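Local coordinates for uncharacterized protein (Magnetospirillum magneticum AMB-1, PDB 5MU5) that probably glycosylates flagellin, as a Maf-type glycosyltransferase involved in the formation of bacterial flagella, at residues 640-645 against 654-659. Sequence-based numbering, arbitrary orientation.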
ATOM      1  N   VAL A 640       0.164  21.759 -12.755  1.00 43.25           N
ATOM      2  CA  VAL A 640       0.633  20.722 -13.656  1.00 44.16           C
ATOM      3  C   VAL A 640       1.249  21.327 -14.915  1.00 46.79           C
ATOM      4  O   VAL A 640       2.336  20.910 -15.329  1.00 45.67           O
ATOM      5  CB  VAL A 640      -0.515  19.742 -13.998  1.00 43.08           C
ATOM      6  CG1 VAL A 640      -0.224  18.923 -15.249  1.00 42.14           C
ATOM      7  CG2 VAL A 640      -0.782  18.826 -12.810  1.00 41.40           C
ATOM      8  N   GLU A 641       0.556  22.305 -15.504  1.00 46.83           N
ATOM      9  CA  GLU A 641       1.002  22.943 -16.740  1.00 49.96           C
ATOM     10  C   GLU A 641       2.272  23.746 -16.522  1.00 49.79           C
ATOM     11  O   GLU A 641       3.190  23.705 -17.334  1.00 49.81           O
ATOM     12  CB  GLU A 641      -0.099  23.835 -17.322  1.00 52.91           C
ATOM     13  CG  GLU A 641      -1.260  23.036 -17.905  1.00 55.16           C
ATOM     14  CD  GLU A 641      -2.456  23.898 -18.304  1.00 61.14           C
ATOM     15  OE1 GLU A 641      -2.454  25.126 -18.046  1.00 64.16           O
ATOM     16  OE2 GLU A 641      -3.425  23.331 -18.864  1.00 66.00           O
ATOM     17  N   TRP A 642       2.307  24.486 -15.425  1.00 49.18           N
ATOM     18  CA  TRP A 642       3.512  25.196 -15.017  1.00 49.08           C
ATOM     19  C   TRP A 642       4.688  24.239 -14.747  1.00 48.27           C
ATOM     20  O   TRP A 642       5.826  24.527 -15.104  1.00 48.52           O
ATOM     21  CB  TRP A 642       3.196  26.003 -13.762  1.00 49.87           C
ATOM     22  CG  TRP A 642       4.380  26.553 -13.059  1.00 52.21           C
ATOM     23  CD1 TRP A 642       5.047  27.693 -13.367  1.00 53.16           C
ATOM     24  CD2 TRP A 642       5.025  26.004 -11.898  1.00 52.42           C
ATOM     25  NE1 TRP A 642       6.079  27.887 -12.479  1.00 55.40           N
ATOM     26  CE2 TRP A 642       6.092  26.861 -11.572  1.00 53.05           C
ATOM     27  CE3 TRP A 642       4.810  24.864 -11.110  1.00 51.60           C
ATOM     28  CZ2 TRP A 642       6.940  26.627 -10.484  1.00 51.98           C
ATOM     29  CZ3 TRP A 642       5.660  24.626 -10.034  1.00 51.03           C
ATOM     30  CH2 TRP A 642       6.712  25.509  -9.734  1.00 52.49           C
ATOM     31  N   TYR A 643       4.403  23.106 -14.103  1.00 46.67           N
ATOM     32  CA  TYR A 643       5.438  22.139 -13.744  1.00 46.03           C
ATOM     33  C   TYR A 643       6.074  21.500 -14.956  1.00 47.49           C
ATOM     34  O   TYR A 643       7.295  21.411 -15.023  1.00 48.56           O
ATOM     35  CB  TYR A 643       4.869  21.052 -12.837  1.00 45.95           C
ATOM     36  CG  TYR A 643       5.689  19.799 -12.751  1.00 42.82           C
ATOM     37  CD1 TYR A 643       6.773  19.713 -11.901  1.00 43.59           C
ATOM     38  CD2 TYR A 643       5.359  18.687 -13.505  1.00 43.07           C
ATOM     39  CE1 TYR A 643       7.525  18.550 -11.820  1.00 44.00           C
ATOM     40  CE2 TYR A 643       6.089  17.514 -13.414  1.00 41.88           C
ATOM     41  CZ  TYR A 643       7.177  17.448 -12.577  1.00 42.61           C
ATOM     42  OH  TYR A 643       7.914  16.278 -12.488  1.00 41.49           O
ATOM     43  N   PHE A 644       5.251  21.043 -15.894  1.00 46.70           N
ATOM     44  CA  PHE A 644       5.765  20.435 -17.108  1.00 49.22           C
ATOM     45  C   PHE A 644       6.518  21.432 -17.987  1.00 53.96           C
ATOM     46  O   PHE A 644       7.493  21.052 -18.640  1.00 53.68           O
ATOM     47  CB  PHE A 644       4.681  19.662 -17.877  1.00 47.21           C
ATOM     48  CG  PHE A 644       4.446  18.285 -17.322  1.00 45.59           C
ATOM     49  CD1 PHE A 644       5.310  17.256 -17.623  1.00 43.54           C
ATOM     50  CD2 PHE A 644       3.397  18.039 -16.449  1.00 44.98           C
ATOM     51  CE1 PHE A 644       5.122  15.996 -17.080  1.00 44.65           C
ATOM     52  CE2 PHE A 644       3.202  16.785 -15.907  1.00 43.67           C
ATOM     53  CZ  PHE A 644       4.063  15.759 -16.221  1.00 44.86           C
ATOM     54  N   ASP A 645       6.091  22.693 -17.991  1.00 57.51           N
ATOM     55  CA  ASP A 645       6.831  23.732 -18.704  1.00 61.99           C
ATOM     56  C   ASP A 645       8.234  23.981 -18.128  1.00 60.44           C
ATOM     57  O   ASP A 645       9.130  24.333 -18.866  1.00 61.69           O
ATOM     58  CB  ASP A 645       6.055  25.052 -18.709  1.00 67.58           C
ATOM     59  CG  ASP A 645       4.930  25.069 -19.729  1.00 72.48           C
ATOM     60  OD1 ASP A 645       4.949  24.246 -20.665  1.00 81.00           O
ATOM     61  OD2 ASP A 645       4.021  25.912 -19.603  1.00 78.76           O
ATOM     62  N   GLU A 654      14.102  21.230  -3.660  1.00 62.70           N
ATOM     63  CA  GLU A 654      13.738  22.238  -2.667  1.00 64.15           C
ATOM     64  C   GLU A 654      13.272  23.510  -3.335  1.00 60.26           C
ATOM     65  O   GLU A 654      12.458  24.215  -2.776  1.00 58.71           O
ATOM     66  CB  GLU A 654      14.874  22.497  -1.657  1.00 65.41           C
ATOM     67  CG  GLU A 654      15.093  21.306  -0.713  1.00 67.79           C
ATOM     68  CD  GLU A 654      16.301  21.443   0.225  1.00 68.49           C
ATOM     69  OE1 GLU A 654      17.309  22.078  -0.146  1.00 64.13           O
ATOM     70  OE2 GLU A 654      16.250  20.887   1.346  1.00 67.59           O
ATOM     71  N   GLU A 655      13.755  23.793  -4.539  1.00 60.50           N
ATOM     72  CA  GLU A 655      13.265  24.954  -5.273  1.00 64.20           C
ATOM     73  C   GLU A 655      11.812  24.688  -5.682  1.00 62.10           C
ATOM     74  O   GLU A 655      10.920  25.524  -5.454  1.00 62.96           O
ATOM     75  CB  GLU A 655      14.117  25.237  -6.508  1.00 68.75           C
ATOM     76  CG  GLU A 655      13.721  26.518  -7.238  1.00 75.36           C
ATOM     77  CD  GLU A 655      14.217  26.577  -8.680  1.00 80.25           C
ATOM     78  OE1 GLU A 655      15.388  26.210  -8.933  1.00 84.21           O
ATOM     79  OE2 GLU A 655      13.432  26.992  -9.567  1.00 83.43           O
ATOM     80  N   LEU A 656      11.579  23.521  -6.275  1.00 56.90           N
ATOM     81  CA  LEU A 656      10.242  23.122  -6.719  1.00 55.14           C
ATOM     82  C   LEU A 656       9.224  23.145  -5.578  1.00 53.86           C
ATOM     83  O   LEU A 656       8.117  23.707  -5.727  1.00 48.47           O
ATOM     84  CB  LEU A 656      10.284  21.726  -7.329  1.00 53.67           C
ATOM     85  CG  LEU A 656       8.946  21.070  -7.644  1.00 52.76           C
ATOM     86  CD1 LEU A 656       8.068  21.954  -8.519  1.00 54.56           C
ATOM     87  CD2 LEU A 656       9.234  19.760  -8.349  1.00 53.92           C
ATOM     88  N   PHE A 657       9.619  22.535  -4.456  1.00 52.05           N
ATOM     89  CA  PHE A 657       8.780  22.439  -3.264  1.00 56.14           C
ATOM     90  C   PHE A 657       8.481  23.816  -2.685  1.00 54.90           C
ATOM     91  O   PHE A 657       7.352  24.080  -2.297  1.00 57.41           O
ATOM     92  CB  PHE A 657       9.395  21.517  -2.185  1.00 56.04           C
ATOM     93  CG  PHE A 657       8.444  21.194  -1.065  1.00 59.97           C
ATOM     94  CD1 PHE A 657       7.387  20.302  -1.268  1.00 63.50           C
ATOM     95  CD2 PHE A 657       8.573  21.799   0.187  1.00 64.54           C
ATOM     96  CE1 PHE A 657       6.481  20.016  -0.251  1.00 63.80           C
ATOM     97  CE2 PHE A 657       7.684  21.502   1.215  1.00 63.70           C
ATOM     98  CZ  PHE A 657       6.633  20.612   0.993  1.00 65.46           C
ATOM     99  N   ASP A 658       9.482  24.684  -2.623  1.00 55.52           N
ATOM    100  CA  ASP A 658       9.277  26.061  -2.146  1.00 58.94           C
ATOM    101  C   ASP A 658       8.240  26.821  -2.975  1.00 58.34           C
ATOM    102  O   ASP A 658       7.386  27.526  -2.424  1.00 57.08           O
ATOM    103  CB  ASP A 658      10.598  26.848  -2.132  1.00 61.55           C
ATOM    104  CG  ASP A 658      11.454  26.541  -0.898  1.00 67.47           C
ATOM    105  OD1 ASP A 658      10.997  25.745  -0.044  1.00 65.57           O
ATOM    106  OD2 ASP A 658      12.575  27.100  -0.776  1.00 70.77           O
ATOM    107  N   LYS A 659       8.305  26.656  -4.293  1.00 56.96           N
ATOM    108  CA  LYS A 659       7.409  27.363  -5.201  1.00 57.86           C
ATOM    109  C   LYS A 659       5.976  26.842  -5.239  1.00 57.47           C
ATOM    110  O   LYS A 659       5.054  27.650  -5.187  1.00 57.81           O
ATOM    111  CB  LYS A 659       8.012  27.409  -6.582  1.00 58.18           C
ATOM    112  CG  LYS A 659       9.271  28.243  -6.576  1.00 60.16           C
ATOM    113  CD  LYS A 659       9.836  28.367  -7.965  1.00 61.94           C
ATOM    114  CE  LYS A 659      11.021  29.301  -7.968  1.00 63.63           C
ATOM    115  NZ  LYS A 659      11.387  29.599  -9.377  1.00 66.74           N
TER
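Trp-642 and Tyr-643 meet Leu-656 and Lys-659 across a helical hairpin in the Maf helical bundle domain, in which the chain leaves helix 618-646, turns, and runs back as the short helix 653-661. The two segments are nearly antiparallel, at 158°, but their axes approach no closer than 12.5 Å, and the space between them is spanned by side chains alone.

The apolar packing centres on Leu-656, whose two methyl groups are divided between two aromatic rings, one to each. CD1 of Leu-656 lies 3.9 Å from CZ3 of Trp-642 and nearly as close to CH2, the leucine and the indole sliding past each other in opposite directions. CD2 instead reaches the edge of the phenol ring, 4.1 Å from CE1 of Tyr-643. In Tyr-643, CG anti to the backbone N (chi1 162°) brings the end of the ring nearer to the facing helix. CB of Lys-659 meets the six-membered ring of the indole obliquely, 3.9 Å from CH2 of Trp-642, the lysine and tryptophan side chains crossing at about a right angle. Phe-650 of the connecting loop also touches Leu-656 and Tyr-643 and packs edge-to-face with Trp-642, while Thr-249 and Arg-250 of helix 242-257 lie against the tyrosine.

The polar part belongs to the end of Lys-659, whose extended chain leads away from helix 618-646. One turn back on its own helix, Glu-655 receives the ammonium group in a salt bridge whose hydrogen bond is weak, with NZ of Lys-659 3.3 Å from OE2 of Glu-655; the other carboxylate oxygen, OE1, accepts the backbone N-H of Glu-651.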